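Local coordinates for fatty acid-binding protein homolog (Ascaris suum, PDB 6I8X) that binds fatty acids in the interior of a beta-barrel and may sequester potentially toxic fatty acids and their peroxidation products outside cells, at residues V47-R52 against Y122-D127; K18-E23 against G128-M133; D63-T68 against D72-D77. All coordinates share one frame; numbering follows the deposited sequence.

Following the chain from its N terminus, strand 15-23 comes first and supplies one side of interaction 2, whose partner 128-133 lies 105 residues on; this closes the widest loop. Nested inside it is interaction 1, where 47-52 meets 122-127, and nested inside that in turn is interaction 3, the hairpin of 63-68 and 72-77. No two loops cross. All three belong to one antiparallel sheet, in which 47-53 lies between 15-23 and 62-68, and 119-127 pairs with 130-137. Interactions 1 and 3 touch through Lys49 and Asn66 and both reach the vaccenic acid, whereas interactions 2 and 3 stand with centres about 18 Å apart.

Interaction 1: residues V47-R52 against Y122-D127; sequences VTKKFR and YEYRRD. With VCA (vaccenic acid), chain C; EDO (1,2-ethanediol), chain G; EDO (1,2-ethanediol), chain H.
The Tyr124 ring carries Phe51 over one face and Lys49 at its hydroxyl end. Phe51 presents its edge in a T-shaped (edge-to-face) pair: the centroids are 5.7 Å apart and the planes stand at 82°, with Phe51 CZ above the rim of the tyrosine ring, 4.3 Å from Tyr124 CZ. Lys49 CE lies near the plane of the same ring, at its edge. These contacts cross the interior of the beta-barrel of the fatty acid-binding protein fold. The strands concerned are not paired: even the nearest CA atoms, those of Lys49 and Tyr124, are 11.4 Å apart, so the side chains alone bridge the gap.

Lys49 reaches inward as a nearly straight chain that bends only at its last torsion (chi4 -81°). This places the ammonium beside the phenol, where Lys49 NZ donates to Tyr124 OH at 3.0 Å. The same nitrogen donates to the carboxylate of vaccenic acid, with Lys49 NZ to VCA O2 at 3.1 Å, and a further hydrogen bond to Asn66 OD1 gives the buried amine a third polar partner. Tyr124 OH is likewise shared, since it is also hydrogen-bonded to Glu108. The network thus links the fatty acid head group to strands 62-68 and 105-112. The vaccenate carboxylate, with Glu108 behind the phenol, would be expected to stabilise the charged form of Lys49.

Met64 packs against Phe51, while Leu131 and Met133 pack against Tyr124. Beside the head group, Val47 lines the pocket with its two methyls: CG2 lies 3.9 Å from VCA C3, at the start of the acyl chain, and CG1 faces the carboxylate, 3.6 Å from VCA O1.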
loop_
_atom_site.group_PDB
_atom_site.type_symbol
_atom_site.label_atom_id
_atom_site.label_comp_id
_atom_site.label_asym_id
_atom_site.label_seq_id
_atom_site.Cartn_x
_atom_site.Cartn_y
_atom_site.Cartn_z
ATOM N N VAL A 47 -5.273 6.972 8.750
ATOM C CA VAL A 47 -5.014 6.532 7.371
ATOM C C VAL A 47 -6.312 5.990 6.738
ATOM O O VAL A 47 -7.058 5.211 7.344
ATOM C CB VAL A 47 -3.834 5.498 7.241
ATOM C CG1 VAL A 47 -3.591 5.083 5.789
ATOM C CG2 VAL A 47 -2.534 6.014 7.873
ATOM N N THR A 48 -6.580 6.448 5.530
ATOM C CA THR A 48 -7.682 6.004 4.709
ATOM C C THR A 48 -7.081 5.598 3.363
ATOM O O THR A 48 -6.424 6.411 2.705
ATOM C CB THR A 48 -8.763 7.092 4.550
ATOM O OG1 THR A 48 -9.408 7.291 5.806
ATOM C CG2 THR A 48 -9.804 6.681 3.526
ATOM N N LYS A 49 -7.310 4.350 2.969
ATOM C CA LYS A 49 -6.827 3.826 1.697
ATOM C C LYS A 49 -7.982 3.720 0.735
ATOM O O LYS A 49 -9.075 3.362 1.126
ATOM C CB LYS A 49 -6.133 2.461 1.882
ATOM C CG LYS A 49 -4.746 2.596 2.499
ATOM C CD LYS A 49 -4.038 1.248 2.599
ATOM C CE LYS A 49 -2.735 1.358 3.341
ATOM N NZ LYS A 49 -1.646 1.861 2.502
ATOM N N LYS A 50 -7.758 4.089 -0.514
ATOM C CA LYS A 50 -8.798 4.026 -1.543
ATOM C C LYS A 50 -8.234 3.349 -2.739
ATOM O O LYS A 50 -7.148 3.695 -3.172
ATOM C CB LYS A 50 -9.341 5.413 -1.921
ATOM C CG LYS A 50 -10.107 6.101 -0.822
ATOM C CD LYS A 50 -10.725 7.431 -1.324
ATOM C CE LYS A 50 -11.607 8.058 -0.287
ATOM N NZ LYS A 50 -11.980 9.456 -0.642
ATOM N N PHE A 51 -8.937 2.346 -3.231
ATOM C CA PHE A 51 -8.598 1.600 -4.444
ATOM C C PHE A 51 -9.828 1.659 -5.335
ATOM O O PHE A 51 -10.938 1.373 -4.883
ATOM C CB PHE A 51 -8.287 0.129 -4.119
ATOM C CG PHE A 51 -6.988 -0.124 -3.392
ATOM C CD1 PHE A 51 -6.932 -0.090 -1.998
ATOM C CD2 PHE A 51 -5.831 -0.456 -4.095
ATOM C CE1 PHE A 51 -5.734 -0.368 -1.317
ATOM C CE2 PHE A 51 -4.630 -0.725 -3.413
ATOM C CZ PHE A 51 -4.596 -0.705 -2.030
ATOM N N ARG A 52 -9.648 2.079 -6.584
ATOM C CA ARG A 52 -10.746 2.112 -7.540
ATOM C C ARG A 52 -10.266 1.785 -8.955
ATOM O O ARG A 52 -9.064 1.858 -9.224
ATOM C CB ARG A 52 -11.468 3.474 -7.497
ATOM C CG ARG A 52 -10.638 4.654 -7.999
ATOM C CD ARG A 52 -11.491 5.889 -8.135
ATOM N NE ARG A 52 -10.712 7.042 -8.593
ATOM C CZ ARG A 52 -10.115 7.919 -7.788
ATOM N NH1 ARG A 52 -10.187 7.780 -6.466
ATOM N NH2 ARG A 52 -9.429 8.936 -8.299
ATOM N N TYR A 122 4.917 -4.663 0.549
ATOM C CA TYR A 122 3.767 -4.690 1.476
ATOM C C TYR A 122 2.723 -5.636 0.892
ATOM O O TYR A 122 2.504 -5.646 -0.313
ATOM C CB TYR A 122 3.140 -3.304 1.691
ATOM C CG TYR A 122 4.142 -2.228 2.023
ATOM C CD1 TYR A 122 4.910 -2.296 3.181
ATOM C CD2 TYR A 122 4.364 -1.165 1.154
ATOM C CE1 TYR A 122 5.838 -1.303 3.494
ATOM C CE2 TYR A 122 5.320 -0.186 1.437
ATOM C CZ TYR A 122 6.045 -0.251 2.616
ATOM O OH TYR A 122 6.960 0.730 2.917
ATOM N N GLU A 123 2.071 -6.411 1.749
ATOM C CA GLU A 123 1.079 -7.398 1.357
ATOM C C GLU A 123 -0.304 -7.028 1.902
ATOM O O GLU A 123 -0.421 -6.658 3.065
ATOM C CB GLU A 123 1.548 -8.751 1.888
ATOM C CG GLU A 123 0.619 -9.926 1.665
ATOM C CD GLU A 123 1.053 -11.196 2.379
ATOM O OE1 GLU A 123 2.279 -11.426 2.510
ATOM O OE2 GLU A 123 0.160 -11.960 2.810
ATOM N N TYR A 124 -1.349 -7.119 1.054
ATOM C CA TYR A 124 -2.714 -6.842 1.459
ATOM C C TYR A 124 -3.565 -8.063 1.293
ATOM O O TYR A 124 -3.497 -8.745 0.267
ATOM C CB TYR A 124 -3.351 -5.696 0.682
ATOM C CG TYR A 124 -2.660 -4.365 0.789
ATOM C CD1 TYR A 124 -3.078 -3.416 1.720
ATOM C CD2 TYR A 124 -1.690 -3.985 -0.141
ATOM C CE1 TYR A 124 -2.541 -2.132 1.736
ATOM C CE2 TYR A 124 -1.130 -2.708 -0.120
ATOM C CZ TYR A 124 -1.558 -1.785 0.823
ATOM O OH TYR A 124 -1.041 -0.513 0.839
ATOM N N ARG A 125 -4.409 -8.326 2.307
ATOM C CA ARG A 125 -5.313 -9.460 2.299
ATOM C C ARG A 125 -6.631 -9.030 2.859
ATOM O O ARG A 125 -6.681 -8.161 3.712
ATOM C CB ARG A 125 -4.739 -10.620 3.129
ATOM C CG ARG A 125 -3.492 -11.278 2.528
ATOM C CD ARG A 125 -3.042 -12.496 3.316
ATOM N NE ARG A 125 -3.977 -13.612 3.170
ATOM C CZ ARG A 125 -3.902 -14.537 2.221
ATOM N NH1 ARG A 125 -2.916 -14.509 1.333
ATOM N NH2 ARG A 125 -4.806 -15.506 2.160
ATOM N N ARG A 126 -7.705 -9.602 2.353
ATOM C CA ARG A 126 -9.028 -9.326 2.890
ATOM C C ARG A 126 -9.352 -10.375 3.909
ATOM O O ARG A 126 -9.086 -11.548 3.681
ATOM C CB ARG A 126 -10.113 -9.281 1.805
ATOM C CG ARG A 126 -10.232 -7.930 1.134
ATOM C CD ARG A 126 -10.733 -6.799 2.033
ATOM N NE ARG A 126 -12.064 -7.022 2.620
ATOM C CZ ARG A 126 -13.222 -6.674 2.058
ATOM N NH1 ARG A 126 -13.245 -6.127 0.852
ATOM N NH2 ARG A 126 -14.364 -6.887 2.692
ATOM N N ASP A 127 -9.902 -9.955 5.046
ATOM C CA ASP A 127 -10.334 -10.854 6.099
ATOM C C ASP A 127 -11.643 -10.306 6.679
ATOM O O ASP A 127 -11.629 -9.462 7.587
ATOM C CB ASP A 127 -9.255 -11.018 7.175
ATOM C CG ASP A 127 -9.628 -12.074 8.188
ATOM O OD1 ASP A 127 -10.404 -12.992 7.827
ATOM O OD2 ASP A 127 -9.181 -11.962 9.355
HETATM O O2 VCA C . 0.804 2.882 4.113
HETATM C C1 VCA C . 0.484 3.278 5.324
HETATM O O1 VCA C . -0.606 3.096 5.810
HETATM C C2 VCA C . 1.595 3.969 6.064
HETATM C C3 VCA C . 1.164 5.143 6.938
HETATM C C4 VCA C . 2.336 6.018 7.352
HETATM C C5 VCA C . 2.006 7.119 8.338
HETATM C C6 VCA C . 1.576 8.419 7.688
HETATM C C7 VCA C . 1.063 9.433 8.692
HETATM C C8 VCA C . 2.101 10.246 9.449
HETATM C C9 VCA C . 2.621 11.455 8.697
HETATM C C10 VCA C . 3.756 12.173 9.436
HETATM C C11 VCA C . 4.729 12.857 8.524
HETATM C C12 VCA C . 5.597 12.258 7.728
HETATM C C13 VCA C . 5.777 10.776 7.569
HETATM C C14 VCA C . 7.022 10.389 6.771
HETATM C C15 VCA C . 7.302 8.894 6.741
HETATM C C16 VCA C . 6.193 8.029 6.157
HETATM C C17 VCA C . 6.554 6.557 6.074
HETATM C C18 VCA C . 5.621 5.762 5.201
HETATM C C1 EDO G . -11.403 10.166 4.984
HETATM O O1 EDO G . -10.164 10.524 5.580
HETATM C C2 EDO G . -12.447 9.656 6.005
HETATM O O2 EDO G . -12.629 8.237 5.905
HETATM C C1 EDO H . 6.029 -8.987 4.167
HETATM O O1 EDO H . 5.341 -8.765 2.945
HETATM C C2 EDO H . 5.064 -9.578 5.234
HETATM O O2 EDO H . 4.365 -10.675 4.677
#

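Interaction 2: residues K18-E23 against G128-M133; sequences KLERDE and GDYLVM
Glu20 and Tyr130 meet through a single hydrogen bond, in which Tyr130 OH donates to Glu20 OE1 at 2.7 Å. The carboxylate oxygen sits at the edge of the tyrosine ring, near its plane, with Glu20 OE1 also 3.4 Å from Tyr130 CE2. The hydroxyl approaches on the syn side of the carboxylate but 32° out of its plane, and the two flat groups are turned 66° against each other. The side chains themselves cross at about a right angle.

The first torsion of Glu20 lies away from any staggered position (chi1 -122°), and this turn, with the extended chain beyond CG, takes the carboxylate to the tyrosine. The CB of Tyr130 points neither at nor away from strand 15-23; the length of the ring brings the hydroxyl to Glu20. The strands bearing these residues are not neighbours in the antiparallel barrel sheet, because strand 140-148 runs between them. The bond therefore passes over an intervening strand on the outer surface of the barrel, and Tyr130 also touches Lys147 of that strand.

Glu20 itself belongs to a classic beta bulge: it and Arg21 both face Tyr145 of strand 140-148, and each has a backbone hydrogen bond with it. Arg21 sends its guanidinium along the strand to Glu23, forming a salt bridge with Arg21 NH1 to Glu23 OE1 at 3.2 Å. The acceptor lies in the guanidinium plane, although it is met on the anti side of its carboxylate. Arg21 also makes a cation-pi contact with Tyr145. Farther along the strand, Asp22 forms a salt bridge with Arg144, a residue of the vaccenic acid pocket.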
loop_
_atom_site.group_PDB
_atom_site.type_symbol
_atom_site.label_atom_id
_atom_site.label_comp_id
_atom_site.label_asym_id
_atom_site.label_seq_id
_atom_site.Cartn_x
_atom_site.Cartn_y
_atom_site.Cartn_z
ATOM N N LYS A 18 -10.529 2.248 6.145
ATOM C CA LYS A 18 -10.036 3.128 7.208
ATOM C C LYS A 18 -9.220 2.359 8.263
ATOM O O LYS A 18 -9.731 1.419 8.867
ATOM C CB LYS A 18 -11.222 3.904 7.858
ATOM C CG LYS A 18 -10.802 4.867 8.972
ATOM C CD LYS A 18 -11.992 5.432 9.756
ATOM C CE LYS A 18 -12.468 4.543 10.904
ATOM N NZ LYS A 18 -11.487 4.460 12.040
ATOM N N LEU A 19 -7.983 2.822 8.537
ATOM C CA LEU A 19 -7.119 2.262 9.590
ATOM C C LEU A 19 -7.820 2.332 10.968
ATOM O O LEU A 19 -8.189 3.417 11.443
ATOM C CB LEU A 19 -5.761 2.987 9.625
ATOM C CG LEU A 19 -4.815 2.591 10.792
ATOM C CD1 LEU A 19 -4.265 1.138 10.623
ATOM C CD2 LEU A 19 -3.704 3.586 10.932
ATOM N N GLU A 20 -7.975 1.151 11.596
ATOM C CA GLU A 20 -8.653 0.953 12.873
ATOM C C GLU A 20 -7.701 0.533 14.004
ATOM O O GLU A 20 -7.854 0.987 15.125
ATOM C CB GLU A 20 -9.743 -0.117 12.686
ATOM C CG GLU A 20 -11.132 0.392 13.036
ATOM C CD GLU A 20 -12.233 -0.634 13.212
ATOM O OE1 GLU A 20 -11.940 -1.791 13.595
ATOM O OE2 GLU A 20 -13.410 -0.248 13.025
ATOM N N ARG A 21 -6.762 -0.373 13.720
ATOM C CA ARG A 21 -5.812 -0.934 14.682
ATOM C C ARG A 21 -4.678 -1.640 13.961
ATOM O O ARG A 21 -4.775 -1.920 12.786
ATOM C CB ARG A 21 -6.515 -1.921 15.667
ATOM C CG ARG A 21 -7.112 -3.164 15.026
ATOM C CD ARG A 21 -7.624 -4.137 16.070
ATOM N NE ARG A 21 -8.094 -5.394 15.471
ATOM C CZ ARG A 21 -7.371 -6.510 15.370
ATOM N NH1 ARG A 21 -6.123 -6.545 15.826
ATOM N NH2 ARG A 21 -7.890 -7.596 14.814
ATOM N N ASP A 22 -3.626 -1.954 14.680
ATOM C CA ASP A 22 -2.465 -2.656 14.172
ATOM C C ASP A 22 -1.857 -3.485 15.289
ATOM O O ASP A 22 -2.325 -3.425 16.424
ATOM C CB ASP A 22 -1.452 -1.661 13.574
ATOM C CG ASP A 22 -1.060 -0.497 14.466
ATOM O OD1 ASP A 22 -1.146 -0.633 15.701
ATOM O OD2 ASP A 22 -0.594 0.512 13.937
ATOM N N GLU A 23 -0.840 -4.279 14.963
ATOM C CA GLU A 23 -0.148 -5.166 15.899
ATOM C C GLU A 23 1.318 -5.032 15.609
ATOM O O GLU A 23 1.706 -5.151 14.442
ATOM C CB GLU A 23 -0.533 -6.631 15.618
ATOM C CG GLU A 23 -1.880 -7.089 16.156
ATOM C CD GLU A 23 -2.427 -8.381 15.556
ATOM O OE1 GLU A 23 -3.640 -8.638 15.733
ATOM O OE2 GLU A 23 -1.662 -9.120 14.889
ATOM N N GLY A 128 -12.754 -10.783 6.123
ATOM C CA GLY A 128 -14.075 -10.312 6.490
ATOM C C GLY A 128 -14.191 -8.874 6.033
ATOM O O GLY A 128 -13.761 -8.540 4.916
ATOM N N ASP A 129 -14.633 -7.994 6.931
ATOM C CA ASP A 129 -14.793 -6.559 6.630
ATOM C C ASP A 129 -13.483 -5.790 6.646
ATOM O O ASP A 129 -13.489 -4.573 6.516
ATOM C CB ASP A 129 -15.796 -5.917 7.600
ATOM C CG ASP A 129 -17.126 -6.623 7.561
ATOM O OD1 ASP A 129 -17.755 -6.653 6.462
ATOM O OD2 ASP A 129 -17.492 -7.242 8.588
ATOM N N TYR A 130 -12.373 -6.496 6.819
ATOM C CA TYR A 130 -11.053 -5.892 6.933
ATOM C C TYR A 130 -10.130 -6.172 5.787
ATOM O O TYR A 130 -10.097 -7.270 5.259
ATOM C CB TYR A 130 -10.353 -6.315 8.256
ATOM C CG TYR A 130 -11.033 -5.765 9.484
ATOM C CD1 TYR A 130 -12.059 -6.470 10.112
ATOM C CD2 TYR A 130 -10.693 -4.509 9.992
ATOM C CE1 TYR A 130 -12.752 -5.929 11.196
ATOM C CE2 TYR A 130 -11.347 -3.976 11.102
ATOM C CZ TYR A 130 -12.381 -4.690 11.701
ATOM O OH TYR A 130 -13.066 -4.152 12.767
ATOM N N LEU A 131 -9.318 -5.169 5.475
ATOM C CA LEU A 131 -8.173 -5.242 4.590
ATOM C C LEU A 131 -7.003 -5.257 5.604
ATOM O O LEU A 131 -6.908 -4.386 6.457
ATOM C CB LEU A 131 -8.103 -3.991 3.686
ATOM C CG LEU A 131 -6.938 -3.927 2.685
ATOM C CD1 LEU A 131 -7.124 -4.936 1.528
ATOM C CD2 LEU A 131 -6.764 -2.509 2.171
ATOM N N VAL A 132 -6.175 -6.279 5.552
ATOM C CA VAL A 132 -5.023 -6.467 6.431
ATOM C C VAL A 132 -3.764 -6.173 5.605
ATOM O O VAL A 132 -3.531 -6.810 4.582
ATOM C CB VAL A 132 -4.988 -7.907 7.023
ATOM C CG1 VAL A 132 -3.861 -8.057 8.043
ATOM C CG2 VAL A 132 -6.341 -8.301 7.634
ATOM N N MET A 133 -2.968 -5.204 6.058
ATOM C CA MET A 133 -1.712 -4.859 5.441
ATOM C C MET A 133 -0.599 -5.444 6.287
ATOM O O MET A 133 -0.495 -5.101 7.454
ATOM C CB MET A 133 -1.547 -3.353 5.319
ATOM C CG MET A 133 -0.339 -2.969 4.483
ATOM S SD MET A 133 -0.070 -1.214 4.687
ATOM C CE MET A 133 0.992 -0.893 3.353
#

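Interaction 3: residues D63-T68 against D72-D77; sequences DMENLT and DTHHKD. With VCA (vaccenic acid), chain C.
Glu65 and His74 cross obliquely on one face of a beta hairpin, with carboxylate and imidazole planes 56° apart. Strands 63-68 and 72-76 run antiparallel, their axes 4.7 Å apart. His74 ND1 donates to Glu65 OE2 at 2.8 Å; the acceptor lies in the ring plane, 4° out of it, but is met on the anti side of its carboxylate. The bond draws together two side chains of a non-hydrogen-bonded pair. The Leu67 side chain crosses that of His74 at about a right angle, with Leu67 CD2 3.9 Å from His74 CE1.

On the other face, Met64 and His75 point the same way and lie side by side. Met64 CG meets the edge of the imidazole, while the bent thioether leaves SD oblique to it, 67° off the ring normal. His75 ND1 turns to Asp86, and Phe84 meets its ring. Asn66 and Thr73 also lie side by side, pointing the same way, with Thr73 OG1 3.3 Å from Asn66 CB; Asn66 OD1 is held by Lys49. Met64-His75 and Asn66-Thr73 are the hydrogen-bonded pairs, each with two backbone bonds.

At both ends an aspartate carboxylate accepts from a backbone N-H. Asp72 OD1 accepts from Thr68 N at 2.9 Å; with CG anti to its carbonyl carbon, the carboxylate reaches across to the end of strand 63-68. Thr68 OG1, hydrogen-bonded to Lys71 O, lies 3.5 Å from VCA C7. At the far end, where the chain turns a corner, Asp63 OD1 accepts from Asp77 N at 3.0 Å. Asp63 OD2 is taken by Ala55 N and Arg52, and Asp77 OD1 by Ser56. A water donates to Asp63 OD1 and also to Asp77 OD2, the latter at 2.8 Å.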
loop_
_atom_site.group_PDB
_atom_site.type_symbol
_atom_site.label_atom_id
_atom_site.label_comp_id
_atom_site.label_asym_id
_atom_site.label_seq_id
_atom_site.Cartn_x
_atom_site.Cartn_y
_atom_site.Cartn_z
ATOM N N ASP A 63 -6.593 3.309 -9.723
ATOM C CA ASP A 63 -6.158 4.454 -8.937
ATOM C C ASP A 63 -6.108 4.023 -7.483
ATOM O O ASP A 63 -6.947 3.239 -7.029
ATOM C CB ASP A 63 -7.121 5.652 -9.064
ATOM C CG ASP A 63 -7.343 6.161 -10.460
ATOM O OD1 ASP A 63 -6.417 6.019 -11.305
ATOM O OD2 ASP A 63 -8.436 6.706 -10.721
ATOM N N MET A 64 -5.135 4.518 -6.762
ATOM C CA MET A 64 -5.060 4.275 -5.331
ATOM C C MET A 64 -4.590 5.549 -4.633
ATOM O O MET A 64 -3.754 6.296 -5.140
ATOM C CB MET A 64 -4.290 2.987 -4.925
ATOM C CG MET A 64 -2.853 3.191 -4.485
ATOM S SD MET A 64 -2.564 3.627 -2.731
ATOM C CE MET A 64 -2.509 2.063 -1.992
ATOM N N GLU A 65 -5.167 5.795 -3.480
ATOM C CA GLU A 65 -4.846 6.950 -2.654
ATOM C C GLU A 65 -4.534 6.492 -1.259
ATOM O O GLU A 65 -5.186 5.594 -0.737
ATOM C CB GLU A 65 -6.053 7.920 -2.597
ATOM C CG GLU A 65 -6.449 8.492 -3.951
ATOM C CD GLU A 65 -7.559 9.519 -3.931
ATOM O OE1 GLU A 65 -8.724 9.142 -3.667
ATOM O OE2 GLU A 65 -7.270 10.698 -4.233
ATOM N N ASN A 66 -3.575 7.147 -0.641
ATOM C CA ASN A 66 -3.250 7.006 0.766
ATOM C C ASN A 66 -3.525 8.382 1.323
ATOM O O ASN A 66 -2.801 9.317 0.992
ATOM C CB ASN A 66 -1.783 6.682 0.986
ATOM C CG ASN A 66 -1.487 5.229 1.029
ATOM O OD1 ASN A 66 -2.091 4.487 1.782
ATOM N ND2 ASN A 66 -0.507 4.811 0.262
ATOM N N LEU A 67 -4.606 8.522 2.091
ATOM C CA LEU A 67 -5.009 9.778 2.721
ATOM C C LEU A 67 -4.672 9.695 4.197
ATOM O O LEU A 67 -5.177 8.820 4.892
ATOM C CB LEU A 67 -6.523 10.066 2.498
ATOM C CG LEU A 67 -7.035 9.997 1.041
ATOM C CD1 LEU A 67 -8.530 10.276 0.972
ATOM C CD2 LEU A 67 -6.248 10.968 0.096
ATOM N N THR A 68 -3.736 10.529 4.659
ATOM C CA THR A 68 -3.331 10.513 6.079
ATOM C C THR A 68 -3.543 11.890 6.685
ATOM O O THR A 68 -3.942 12.804 5.972
ATOM C CB THR A 68 -1.904 9.916 6.316
ATOM O OG1 THR A 68 -0.929 10.945 6.225
ATOM C CG2 THR A 68 -1.545 8.742 5.348
ATOM N N ASP A 72 -0.546 13.101 1.747
ATOM C CA ASP A 72 -1.428 12.254 0.939
ATOM C C ASP A 72 -0.692 11.851 -0.335
ATOM O O ASP A 72 0.121 12.623 -0.825
ATOM C CB ASP A 72 -2.740 12.965 0.585
ATOM C CG ASP A 72 -3.575 13.410 1.787
ATOM O OD1 ASP A 72 -3.535 12.717 2.837
ATOM O OD2 ASP A 72 -4.257 14.461 1.684
ATOM N N THR A 73 -0.927 10.625 -0.833
ATOM C CA THR A 73 -0.385 10.133 -2.109
ATOM C C THR A 73 -1.546 9.801 -3.033
ATOM O O THR A 73 -2.640 9.480 -2.568
ATOM C CB THR A 73 0.652 8.994 -1.967
ATOM O OG1 THR A 73 0.057 7.806 -1.467
ATOM C CG2 THR A 73 1.846 9.382 -1.132
ATOM N N HIS A 74 -1.336 9.962 -4.344
ATOM C CA HIS A 74 -2.364 9.736 -5.358
ATOM C C HIS A 74 -1.696 9.120 -6.579
ATOM O O HIS A 74 -1.053 9.826 -7.371
ATOM C CB HIS A 74 -3.081 11.051 -5.745
ATOM C CG HIS A 74 -3.474 11.920 -4.591
ATOM N ND1 HIS A 74 -4.743 11.846 -4.026
ATOM C CD2 HIS A 74 -2.765 12.881 -3.951
ATOM C CE1 HIS A 74 -4.760 12.759 -3.069
ATOM N NE2 HIS A 74 -3.593 13.403 -2.984
ATOM N N HIS A 75 -1.836 7.794 -6.711
ATOM C CA HIS A 75 -1.271 7.009 -7.817
ATOM C C HIS A 75 -2.374 6.710 -8.834
ATOM O O HIS A 75 -3.289 5.947 -8.545
ATOM C CB HIS A 75 -0.605 5.734 -7.268
ATOM C CG HIS A 75 0.345 6.012 -6.138
ATOM N ND1 HIS A 75 1.245 7.076 -6.185
ATOM C CD2 HIS A 75 0.510 5.354 -4.963
ATOM C CE1 HIS A 75 1.907 7.032 -5.040
ATOM N NE2 HIS A 75 1.527 5.992 -4.291
ATOM N N LYS A 76 -2.305 7.368 -10.005
ATOM C CA LYS A 76 -3.319 7.275 -11.060
ATOM C C LYS A 76 -2.916 6.472 -12.274
ATOM O O LYS A 76 -1.798 6.608 -12.771
ATOM C CB LYS A 76 -3.767 8.679 -11.513
ATOM C CG LYS A 76 -4.148 9.647 -10.378
ATOM C CD LYS A 76 -5.517 9.345 -9.766
ATOM C CE LYS A 76 -6.075 10.532 -9.014
ATOM N NZ LYS A 76 -6.379 11.680 -9.921
ATOM N N ASP A 77 -3.874 5.675 -12.781
ATOM C CA ASP A 77 -3.790 4.853 -13.985
ATOM C C ASP A 77 -2.699 3.798 -13.972
ATOM O O ASP A 77 -2.022 3.611 -14.987
ATOM C CB ASP A 77 -3.664 5.737 -15.249
ATOM C CG ASP A 77 -5.005 6.097 -15.807
ATOM O OD1 ASP A 77 -5.723 5.178 -16.244
ATOM O OD2 ASP A 77 -5.359 7.287 -15.760
HETATM O O2 VCA C . 0.804 2.882 4.113
HETATM C C1 VCA C . 0.484 3.278 5.324
HETATM O O1 VCA C . -0.606 3.096 5.810
HETATM C C2 VCA C . 1.595 3.969 6.064
HETATM C C3 VCA C . 1.164 5.143 6.938
HETATM C C4 VCA C . 2.336 6.018 7.352
HETATM C C5 VCA C . 2.006 7.119 8.338
HETATM C C6 VCA C . 1.576 8.419 7.688
HETATM C C7 VCA C . 1.063 9.433 8.692
HETATM C C8 VCA C . 2.101 10.246 9.449
HETATM C C9 VCA C . 2.621 11.455 8.697
HETATM C C10 VCA C . 3.756 12.173 9.436
HETATM C C11 VCA C . 4.729 12.857 8.524
HETATM C C12 VCA C . 5.597 12.258 7.728
HETATM C C13 VCA C . 5.777 10.776 7.569
HETATM C C14 VCA C . 7.022 10.389 6.771
HETATM C C15 VCA C . 7.302 8.894 6.741
HETATM C C16 VCA C . 6.193 8.029 6.157
HETATM C C17 VCA C . 6.554 6.557 6.074
HETATM C C18 VCA C . 5.621 5.762 5.201
HETATM O O HOH W 1 -7.263 7.430 -13.665
#